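Long-range contacts in acetyltransferase, GNAT family protein (Mycobacterium smegmatis, PDB 6C32), which binds acetyl coenzyme A and probably transfers its acetyl group to the N-terminal alanine of a protein, as RimJ-type members of the GNAT family do: residues Leu94-Val99 with Ala107-Trp112; Val147-Thr152 with Asp181-Ala186. All coordinates share one frame; numbering follows the deposited sequence.

Interaction 1 of 2, residues Leu94-Val99 with Ala107-Trp112. With ACO (acetyl coenzyme *a), chain B.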
loop_
_atom_site.group_PDB
_atom_site.type_symbol
_atom_site.label_atom_id
_atom_site.label_comp_id
_atom_site.label_asym_id
_atom_site.label_seq_id
_atom_site.Cartn_x
_atom_site.Cartn_y
_atom_site.Cartn_z
ATOM N N LEU A 94 3.536 0.059 -1.415
ATOM C CA LEU A 94 2.462 -0.692 -0.784
ATOM C C LEU A 94 3.003 -1.112 0.573
ATOM O O LEU A 94 3.989 -1.848 0.638
ATOM C CB LEU A 94 2.074 -1.913 -1.629
ATOM C CG LEU A 94 0.922 -2.904 -1.315
ATOM C CD1 LEU A 94 1.113 -3.676 0.018
ATOM C CD2 LEU A 94 -0.478 -2.334 -1.425
ATOM N N THR A 95 2.394 -0.626 1.645
ATOM C CA THR A 95 2.891 -0.867 2.994
ATOM C C THR A 95 1.835 -1.607 3.801
ATOM O O THR A 95 0.685 -1.165 3.884
ATOM C CB THR A 95 3.255 0.443 3.706
ATOM O OG1 THR A 95 4.166 1.209 2.902
ATOM C CG2 THR A 95 3.900 0.145 5.058
ATOM N N ILE A 96 2.229 -2.735 4.377
ATOM C CA ILE A 96 1.441 -3.434 5.382
ATOM C C ILE A 96 2.006 -3.053 6.741
ATOM O O ILE A 96 3.222 -3.159 6.966
ATOM C CB ILE A 96 1.479 -4.953 5.143
ATOM C CG1 ILE A 96 0.886 -5.253 3.764
ATOM C CG2 ILE A 96 0.712 -5.707 6.222
ATOM C CD1 ILE A 96 1.689 -6.234 2.972
ATOM N N GLY A 97 1.142 -2.548 7.637
ATOM C CA GLY A 97 1.596 -1.983 8.887
ATOM C C GLY A 97 0.821 -2.522 10.076
ATOM O O GLY A 97 -0.254 -3.124 9.937
ATOM N N ASN A 98 1.381 -2.272 11.264
ATOM C CA ASN A 98 0.756 -2.681 12.524
ATOM C C ASN A 98 0.401 -4.170 12.496
ATOM O O ASN A 98 -0.704 -4.574 12.863
ATOM C CB ASN A 98 -0.481 -1.814 12.815
ATOM C CG ASN A 98 -1.020 -1.993 14.229
ATOM O OD1 ASN A 98 -0.267 -2.244 15.176
ATOM N ND2 ASN A 98 -2.338 -1.867 14.374
ATOM N N VAL A 99 1.341 -4.993 12.018
ATOM C CA VAL A 99 1.098 -6.429 11.902
ATOM C C VAL A 99 1.083 -7.054 13.293
ATOM O O VAL A 99 2.005 -6.861 14.092
ATOM C CB VAL A 99 2.162 -7.095 11.010
ATOM C CG1 VAL A 99 1.957 -8.617 10.969
ATOM C CG2 VAL A 99 2.107 -6.528 9.580
ATOM N N ALA A 107 -3.625 -6.580 10.245
ATOM C CA ALA A 107 -2.738 -5.480 9.875
ATOM C C ALA A 107 -3.550 -4.475 9.070
ATOM O O ALA A 107 -4.642 -4.784 8.584
ATOM C CB ALA A 107 -1.535 -5.958 9.045
ATOM N N TRP A 108 -2.990 -3.281 8.897
ATOM C CA TRP A 108 -3.528 -2.339 7.923
ATOM C C TRP A 108 -2.677 -2.339 6.654
ATOM O O TRP A 108 -1.534 -2.812 6.637
ATOM C CB TRP A 108 -3.652 -0.910 8.496
ATOM C CG TRP A 108 -2.389 -0.229 9.022
ATOM C CD1 TRP A 108 -2.077 0.003 10.338
ATOM C CD2 TRP A 108 -1.329 0.382 8.254
ATOM N NE1 TRP A 108 -0.883 0.683 10.434
ATOM C CE2 TRP A 108 -0.398 0.922 9.177
ATOM C CE3 TRP A 108 -1.065 0.502 6.883
ATOM C CZ2 TRP A 108 0.772 1.584 8.772
ATOM C CZ3 TRP A 108 0.115 1.154 6.481
ATOM C CH2 TRP A 108 1.013 1.685 7.429
ATOM N N ILE A 109 -3.269 -1.821 5.571
ATOM C CA ILE A 109 -2.614 -1.760 4.270
ATOM C C ILE A 109 -2.787 -0.350 3.711
ATOM O O ILE A 109 -3.855 0.259 3.859
ATOM C CB ILE A 109 -3.167 -2.845 3.310
ATOM C CG1 ILE A 109 -2.224 -3.061 2.119
ATOM C CG2 ILE A 109 -4.605 -2.552 2.860
ATOM C CD1 ILE A 109 -2.276 -4.517 1.554
ATOM N N GLY A 110 -1.716 0.195 3.129
ATOM C CA GLY A 110 -1.769 1.512 2.514
ATOM C C GLY A 110 -0.941 1.514 1.243
ATOM O O GLY A 110 -0.124 0.625 1.027
ATOM N N TYR A 111 -1.162 2.522 0.395
ATOM C CA TYR A 111 -0.499 2.529 -0.909
ATOM C C TYR A 111 -0.538 3.925 -1.514
ATOM O O TYR A 111 -1.344 4.780 -1.124
ATOM C CB TYR A 111 -1.164 1.539 -1.885
ATOM C CG TYR A 111 -2.672 1.644 -1.816
ATOM C CD1 TYR A 111 -3.365 2.638 -2.516
ATOM C CD2 TYR A 111 -3.403 0.788 -1.000
ATOM C CE1 TYR A 111 -4.764 2.755 -2.412
ATOM C CE2 TYR A 111 -4.784 0.884 -0.899
ATOM C CZ TYR A 111 -5.458 1.869 -1.602
ATOM O OH TYR A 111 -6.821 1.944 -1.463
ATOM N N TRP A 112 0.336 4.131 -2.496
ATOM C CA TRP A 112 0.268 5.307 -3.350
ATOM C C TRP A 112 0.957 4.966 -4.664
ATOM O O TRP A 112 1.845 4.102 -4.712
ATOM C CB TRP A 112 0.910 6.532 -2.679
ATOM C CG TRP A 112 2.408 6.425 -2.514
ATOM C CD1 TRP A 112 3.090 5.942 -1.419
ATOM C CD2 TRP A 112 3.410 6.837 -3.459
ATOM N NE1 TRP A 112 4.451 6.021 -1.637
ATOM C CE2 TRP A 112 4.672 6.570 -2.879
ATOM C CE3 TRP A 112 3.360 7.412 -4.742
ATOM C CZ2 TRP A 112 5.874 6.847 -3.539
ATOM C CZ3 TRP A 112 4.557 7.682 -5.399
ATOM C CH2 TRP A 112 5.795 7.401 -4.796
HETATM N N1A ACO B . -14.032 9.493 -8.614
HETATM C C2A ACO B . -14.340 8.202 -8.849
HETATM N N3A ACO B . -13.444 7.340 -9.348
HETATM C C4A ACO B . -12.183 7.754 -9.645
HETATM C C5A ACO B . -11.817 9.078 -9.429
HETATM C C6A ACO B . -12.805 9.956 -8.891
HETATM N N6A ACO B . -12.460 11.381 -8.634
HETATM N N7A ACO B . -10.554 9.201 -9.797
HETATM C C8A ACO B . -10.133 8.025 -10.228
HETATM N N9A ACO B . -11.126 7.151 -10.149
HETATM C C1B ACO B . -11.086 5.726 -10.526
HETATM C C2B ACO B . -10.292 5.430 -11.482
HETATM O O2B ACO B . -10.874 5.630 -12.817
HETATM C C3B ACO B . -10.033 3.822 -11.213
HETATM O O3B ACO B . -11.260 3.089 -11.465
HETATM P P3B ACO B . -11.733 2.532 -12.959
HETATM O O7A ACO B . -12.106 3.703 -13.877
HETATM O O8A ACO B . -12.928 1.621 -12.675
HETATM O O9A ACO B . -10.622 1.755 -13.628
HETATM C C4B ACO B . -9.830 3.736 -9.908
HETATM O O4B ACO B . -10.419 4.990 -9.300
HETATM C C5B ACO B . -8.293 3.728 -9.570
HETATM O O5B ACO B . -7.968 2.352 -9.673
HETATM P P1A ACO B . -6.431 2.047 -10.116
HETATM O O1A ACO B . -6.107 0.609 -9.804
HETATM O O2A ACO B . -6.263 2.440 -11.570
HETATM O O3A ACO B . -5.606 3.015 -9.114
HETATM P P2A ACO B . -4.333 3.996 -9.420
HETATM O O4A ACO B . -3.177 3.207 -9.975
HETATM O O5A ACO B . -4.859 5.100 -10.363
HETATM O O6A ACO B . -3.930 4.655 -7.953
HETATM C CBP ACO B . -4.388 5.990 -5.981
HETATM C CCP ACO B . -5.007 5.242 -7.186
HETATM C CDP ACO B . -5.528 6.551 -5.128
HETATM C CEP ACO B . -3.549 4.983 -5.141
HETATM C CAP ACO B . -3.501 7.101 -6.520
HETATM O OAP ACO B . -4.308 8.102 -7.200
HETATM C C9P ACO B . -2.727 7.793 -5.444
HETATM O O9P ACO B . -1.626 7.360 -5.111
HETATM N N8P ACO B . -3.298 8.985 -4.827
HETATM C C7P ACO B . -2.649 9.785 -3.781
HETATM C C6P ACO B . -2.275 8.942 -2.542
HETATM C C5P ACO B . -3.510 8.191 -1.992
HETATM O O5P ACO B . -4.649 8.687 -2.003
HETATM N N4P ACO B . -3.303 6.843 -1.468
HETATM C C3P ACO B . -4.457 6.065 -0.896
HETATM C C2P ACO B . -4.644 6.650 0.541
HETATM S S1P ACO B . -5.805 5.593 1.449
HETATM C C ACO B . -4.988 3.964 1.560
HETATM O O ACO B . -3.824 3.835 1.294
HETATM C CH3 ACO B . -5.847 2.745 2.021
#
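The indole of Trp108 folds back across the neighbouring strand and lies over Gly97, whose CA sits 3.6 Å from the centroid of the six-membered ring and 16° off its normal, a CH-pi contact made face-on. Having no side chain, Gly97 leaves this place to the ring. With chi1 at 58°, CG of Trp108 stands between its own backbone N and carbonyl carbon, and the indole is thereby turned toward strand 89-97. The two strands form the central antiparallel beta hairpin of the GNAT fold. Thr95 pairs with Gly110 and Gly97 with Trp108, each through two N-H...O=C bonds of 2.9 Å between backbone N and O. CG2 of Thr95 runs beside the indole, 4.0 Å from Trp108 CH2, while Asn98 CB meets its pyrrole end.

On the other face, Ile109 CD1 touches Leu94 CD1 at 3.8 Å and Ile96 CG1 at 3.9 Å, reaching both from across the strand pair, and Ile96 CG2 touches Ala107 CB. This apolar layer continues onto Ile143 and Ala145 of strand 142-147. Tyr111, on the same face as Leu94, turns its ring toward the cofactor, and its OH is hydrogen-bonded to Ser154 OG. The backbone of Tyr111 holds acetyl coenzyme A at two points: the amide N4P donates to Tyr111 O, and Tyr111 N donates to the thioester carbonyl O at 3.1 Å, an oxygen that also lies over one face of the Tyr111 ring.

Interaction 2 of 2, residues Val147-Thr152 with Asp181-Ala186. With ACO (acetyl coenzyme *a), chain B.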
loop_
_atom_site.group_PDB
_atom_site.type_symbol
_atom_site.label_atom_id
_atom_site.label_comp_id
_atom_site.label_asym_id
_atom_site.label_seq_id
_atom_site.Cartn_x
_atom_site.Cartn_y
_atom_site.Cartn_z
ATOM N N VAL A 147 -9.315 5.397 5.114
ATOM C CA VAL A 147 -9.361 6.223 3.912
ATOM C C VAL A 147 -10.371 7.344 4.123
ATOM O O VAL A 147 -11.484 7.115 4.622
ATOM C CB VAL A 147 -9.705 5.373 2.672
ATOM C CG1 VAL A 147 -11.031 4.639 2.858
ATOM C CG2 VAL A 147 -9.706 6.240 1.392
ATOM N N ARG A 148 -9.982 8.566 3.773
ATOM C CA ARG A 148 -10.903 9.685 3.924
ATOM C C ARG A 148 -12.124 9.468 3.031
ATOM O O ARG A 148 -11.982 9.012 1.885
ATOM C CB ARG A 148 -10.212 11.003 3.575
ATOM C CG ARG A 148 -9.087 11.389 4.544
ATOM C CD ARG A 148 -8.476 12.734 4.156
ATOM N NE ARG A 148 -9.449 13.824 4.168
ATOM C CZ ARG A 148 -9.200 15.044 3.692
ATOM N NH1 ARG A 148 -8.011 15.324 3.170
ATOM N NH2 ARG A 148 -10.134 15.985 3.734
ATOM N N PRO A 149 -13.332 9.751 3.526
ATOM C CA PRO A 149 -14.520 9.652 2.660
ATOM C C PRO A 149 -14.369 10.416 1.367
ATOM O O PRO A 149 -14.885 9.973 0.333
ATOM C CB PRO A 149 -15.643 10.243 3.529
ATOM C CG PRO A 149 -15.174 10.046 4.931
ATOM C CD PRO A 149 -13.667 10.214 4.879
ATOM N N GLU A 150 -13.640 11.536 1.392
ATOM C CA GLU A 150 -13.406 12.353 0.208
ATOM C C GLU A 150 -12.497 11.672 -0.813
ATOM O O GLU A 150 -12.495 12.072 -1.982
ATOM C CB GLU A 150 -12.771 13.692 0.614
ATOM C CG GLU A 150 -13.631 14.574 1.509
ATOM C CD GLU A 150 -13.661 14.107 2.964
ATOM O OE1 GLU A 150 -12.771 13.329 3.370
ATOM O OE2 GLU A 150 -14.595 14.507 3.695
ATOM N N ASN A 151 -11.708 10.675 -0.398
ATOM C CA ASN A 151 -10.718 10.039 -1.275
ATOM C C ASN A 151 -11.418 9.017 -2.171
ATOM O O ASN A 151 -11.234 7.804 -2.058
ATOM C CB ASN A 151 -9.600 9.397 -0.453
ATOM C CG ASN A 151 -8.373 9.069 -1.295
ATOM O OD1 ASN A 151 -8.451 9.032 -2.525
ATOM N ND2 ASN A 151 -7.227 8.837 -0.634
ATOM N N THR A 152 -12.238 9.542 -3.086
ATOM C CA THR A 152 -13.007 8.679 -3.984
ATOM C C THR A 152 -12.141 7.734 -4.808
ATOM O O THR A 152 -12.539 6.565 -4.963
ATOM C CB THR A 152 -13.878 9.545 -4.908
ATOM O OG1 THR A 152 -14.500 10.575 -4.143
ATOM C CG2 THR A 152 -14.960 8.709 -5.552
ATOM N N ASP A 181 -11.752 12.822 9.568
ATOM C CA ASP A 181 -12.456 11.546 9.611
ATOM C C ASP A 181 -11.871 10.594 8.573
ATOM O O ASP A 181 -11.512 11.004 7.463
ATOM C CB ASP A 181 -13.943 11.739 9.308
ATOM C CG ASP A 181 -14.679 12.527 10.371
ATOM O OD1 ASP A 181 -14.071 12.939 11.392
ATOM O OD2 ASP A 181 -15.893 12.725 10.163
ATOM N N HIS A 182 -11.784 9.313 8.928
ATOM C CA HIS A 182 -11.400 8.273 7.980
ATOM C C HIS A 182 -12.394 7.136 8.097
ATOM O O HIS A 182 -12.745 6.727 9.209
ATOM C CB HIS A 182 -9.987 7.726 8.242
ATOM C CG HIS A 182 -8.890 8.628 7.785
ATOM N ND1 HIS A 182 -8.672 9.872 8.338
ATOM C CD2 HIS A 182 -7.946 8.468 6.825
ATOM C CE1 HIS A 182 -7.636 10.437 7.742
ATOM N NE2 HIS A 182 -7.172 9.603 6.828
ATOM N N LEU A 183 -12.851 6.635 6.954
ATOM C CA LEU A 183 -13.589 5.386 6.949
ATOM C C LEU A 183 -12.649 4.243 7.313
ATOM O O LEU A 183 -11.456 4.281 7.013
ATOM C CB LEU A 183 -14.200 5.134 5.570
ATOM C CG LEU A 183 -15.373 6.031 5.184
ATOM C CD1 LEU A 183 -15.548 6.016 3.668
ATOM C CD2 LEU A 183 -16.629 5.511 5.873
ATOM N N LEU A 184 -13.190 3.231 7.982
ATOM C CA LEU A 184 -12.471 1.997 8.261
ATOM C C LEU A 184 -13.097 0.905 7.402
ATOM O O LEU A 184 -14.310 0.671 7.485
ATOM C CB LEU A 184 -12.551 1.630 9.743
ATOM C CG LEU A 184 -11.876 0.300 10.074
ATOM C CD1 LEU A 184 -10.343 0.440 9.903
ATOM C CD2 LEU A 184 -12.267 -0.184 11.484
ATOM N N VAL A 185 -12.285 0.273 6.556
ATOM C CA VAL A 185 -12.741 -0.820 5.709
ATOM C C VAL A 185 -11.896 -2.044 6.034
ATOM O O VAL A 185 -10.769 -1.937 6.530
ATOM C CB VAL A 185 -12.678 -0.482 4.198
ATOM C CG1 VAL A 185 -13.534 0.755 3.877
ATOM C CG2 VAL A 185 -11.231 -0.266 3.741
ATOM N N ALA A 186 -12.456 -3.224 5.769
ATOM C CA ALA A 186 -11.749 -4.447 6.132
ATOM C C ALA A 186 -12.176 -5.604 5.243
ATOM O O ALA A 186 -13.233 -5.572 4.612
ATOM C CB ALA A 186 -11.989 -4.816 7.606
HETATM N N1A ACO B . -14.032 9.493 -8.614
HETATM C C2A ACO B . -14.340 8.202 -8.849
HETATM N N3A ACO B . -13.444 7.340 -9.348
HETATM C C4A ACO B . -12.183 7.754 -9.645
HETATM C C5A ACO B . -11.817 9.078 -9.429
HETATM C C6A ACO B . -12.805 9.956 -8.891
HETATM N N6A ACO B . -12.460 11.381 -8.634
HETATM N N7A ACO B . -10.554 9.201 -9.797
HETATM C C8A ACO B . -10.133 8.025 -10.228
HETATM N N9A ACO B . -11.126 7.151 -10.149
HETATM C C1B ACO B . -11.086 5.726 -10.526
HETATM C C2B ACO B . -10.292 5.430 -11.482
HETATM O O2B ACO B . -10.874 5.630 -12.817
HETATM C C3B ACO B . -10.033 3.822 -11.213
HETATM O O3B ACO B . -11.260 3.089 -11.465
HETATM P P3B ACO B . -11.733 2.532 -12.959
HETATM O O7A ACO B . -12.106 3.703 -13.877
HETATM O O8A ACO B . -12.928 1.621 -12.675
HETATM O O9A ACO B . -10.622 1.755 -13.628
HETATM C C4B ACO B . -9.830 3.736 -9.908
HETATM O O4B ACO B . -10.419 4.990 -9.300
HETATM C C5B ACO B . -8.293 3.728 -9.570
HETATM O O5B ACO B . -7.968 2.352 -9.673
HETATM P P1A ACO B . -6.431 2.047 -10.116
HETATM O O1A ACO B . -6.107 0.609 -9.804
HETATM O O2A ACO B . -6.263 2.440 -11.570
HETATM O O3A ACO B . -5.606 3.015 -9.114
HETATM P P2A ACO B . -4.333 3.996 -9.420
HETATM O O4A ACO B . -3.177 3.207 -9.975
HETATM O O5A ACO B . -4.859 5.100 -10.363
HETATM O O6A ACO B . -3.930 4.655 -7.953
HETATM C CBP ACO B . -4.388 5.990 -5.981
HETATM C CCP ACO B . -5.007 5.242 -7.186
HETATM C CDP ACO B . -5.528 6.551 -5.128
HETATM C CEP ACO B . -3.549 4.983 -5.141
HETATM C CAP ACO B . -3.501 7.101 -6.520
HETATM O OAP ACO B . -4.308 8.102 -7.200
HETATM C C9P ACO B . -2.727 7.793 -5.444
HETATM O O9P ACO B . -1.626 7.360 -5.111
HETATM N N8P ACO B . -3.298 8.985 -4.827
HETATM C C7P ACO B . -2.649 9.785 -3.781
HETATM C C6P ACO B . -2.275 8.942 -2.542
HETATM C C5P ACO B . -3.510 8.191 -1.992
HETATM O O5P ACO B . -4.649 8.687 -2.003
HETATM N N4P ACO B . -3.303 6.843 -1.468
HETATM C C3P ACO B . -4.457 6.065 -0.896
HETATM C C2P ACO B . -4.644 6.650 0.541
HETATM S S1P ACO B . -5.805 5.593 1.449
HETATM C C ACO B . -4.988 3.964 1.560
HETATM O O ACO B . -3.824 3.835 1.294
HETATM C CH3 ACO B . -5.847 2.745 2.021
HETATM O O HOH W 1 -11.876 13.363 5.921
#
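Beside the pantetheine arm of acetyl coenzyme A, the chain leaves strand 142-147 through a type I turn, Arg148 to Asn151, and enters helix 152-161, and strand 178-188 borders the start of this turn. Val147 and Leu183 form an antiparallel hydrogen-bonded pair: Leu183 N donates to Val147 O at 2.7 Å and Val147 N to Leu183 O at 3.1 Å. Past this pair the contact passes to side chains and one water. CG of Arg148 rests over one face of the His182 imidazole, 3.7 Å from the ring centroid and offset toward the rim; His182 ND1 is hydrogen-bonded to Arg180 O. Pro149 crosses the Leu183 side chain, CG to CG 4.0 Å, and sets its CD against Asp181 O.

The bend of Arg148 at chi3 (60°) brings NE near Glu150, where a salt bridge of 3.5 Å joins NE to OE1. The water ties this pair to the strand, accepting from Arg148 NE and donating to Glu150 OE1 and to Asp181 O at 2.8 Å. At the far end of the turn, Asn151 divides its amide between two tasks: ND2 donates a nearly straight bond of 2.9 Å to cofactor O5P, and OD1 accepts from Ser154 N. The arrangement is a strand-turn-helix connection with an asparagine N-cap, here forming part of the acetyl coenzyme A site of a GNAT fold.

Both contacts belong to one mixed sheet and grip the same acetyl coenzyme A. Strand 142-147 links them, running parallel to 106-113 of interaction 1 and antiparallel to 178-188 of interaction 2. Their centres are about 15 Å apart and their nearest atoms about 6 Å, without touching; the side chains of Tyr111 and Val147 are likewise about 6 Å from each other. The thioester end of the cofactor lies between them: its sulfur S1P is 4.0 Å from Val147 CG2, and its methyl CH3 is 3.6 Å from Tyr111 CE2. Helix 152-161 adds a second tie, because Ser154 meets Tyr111 of one contact and Asn151 of the other.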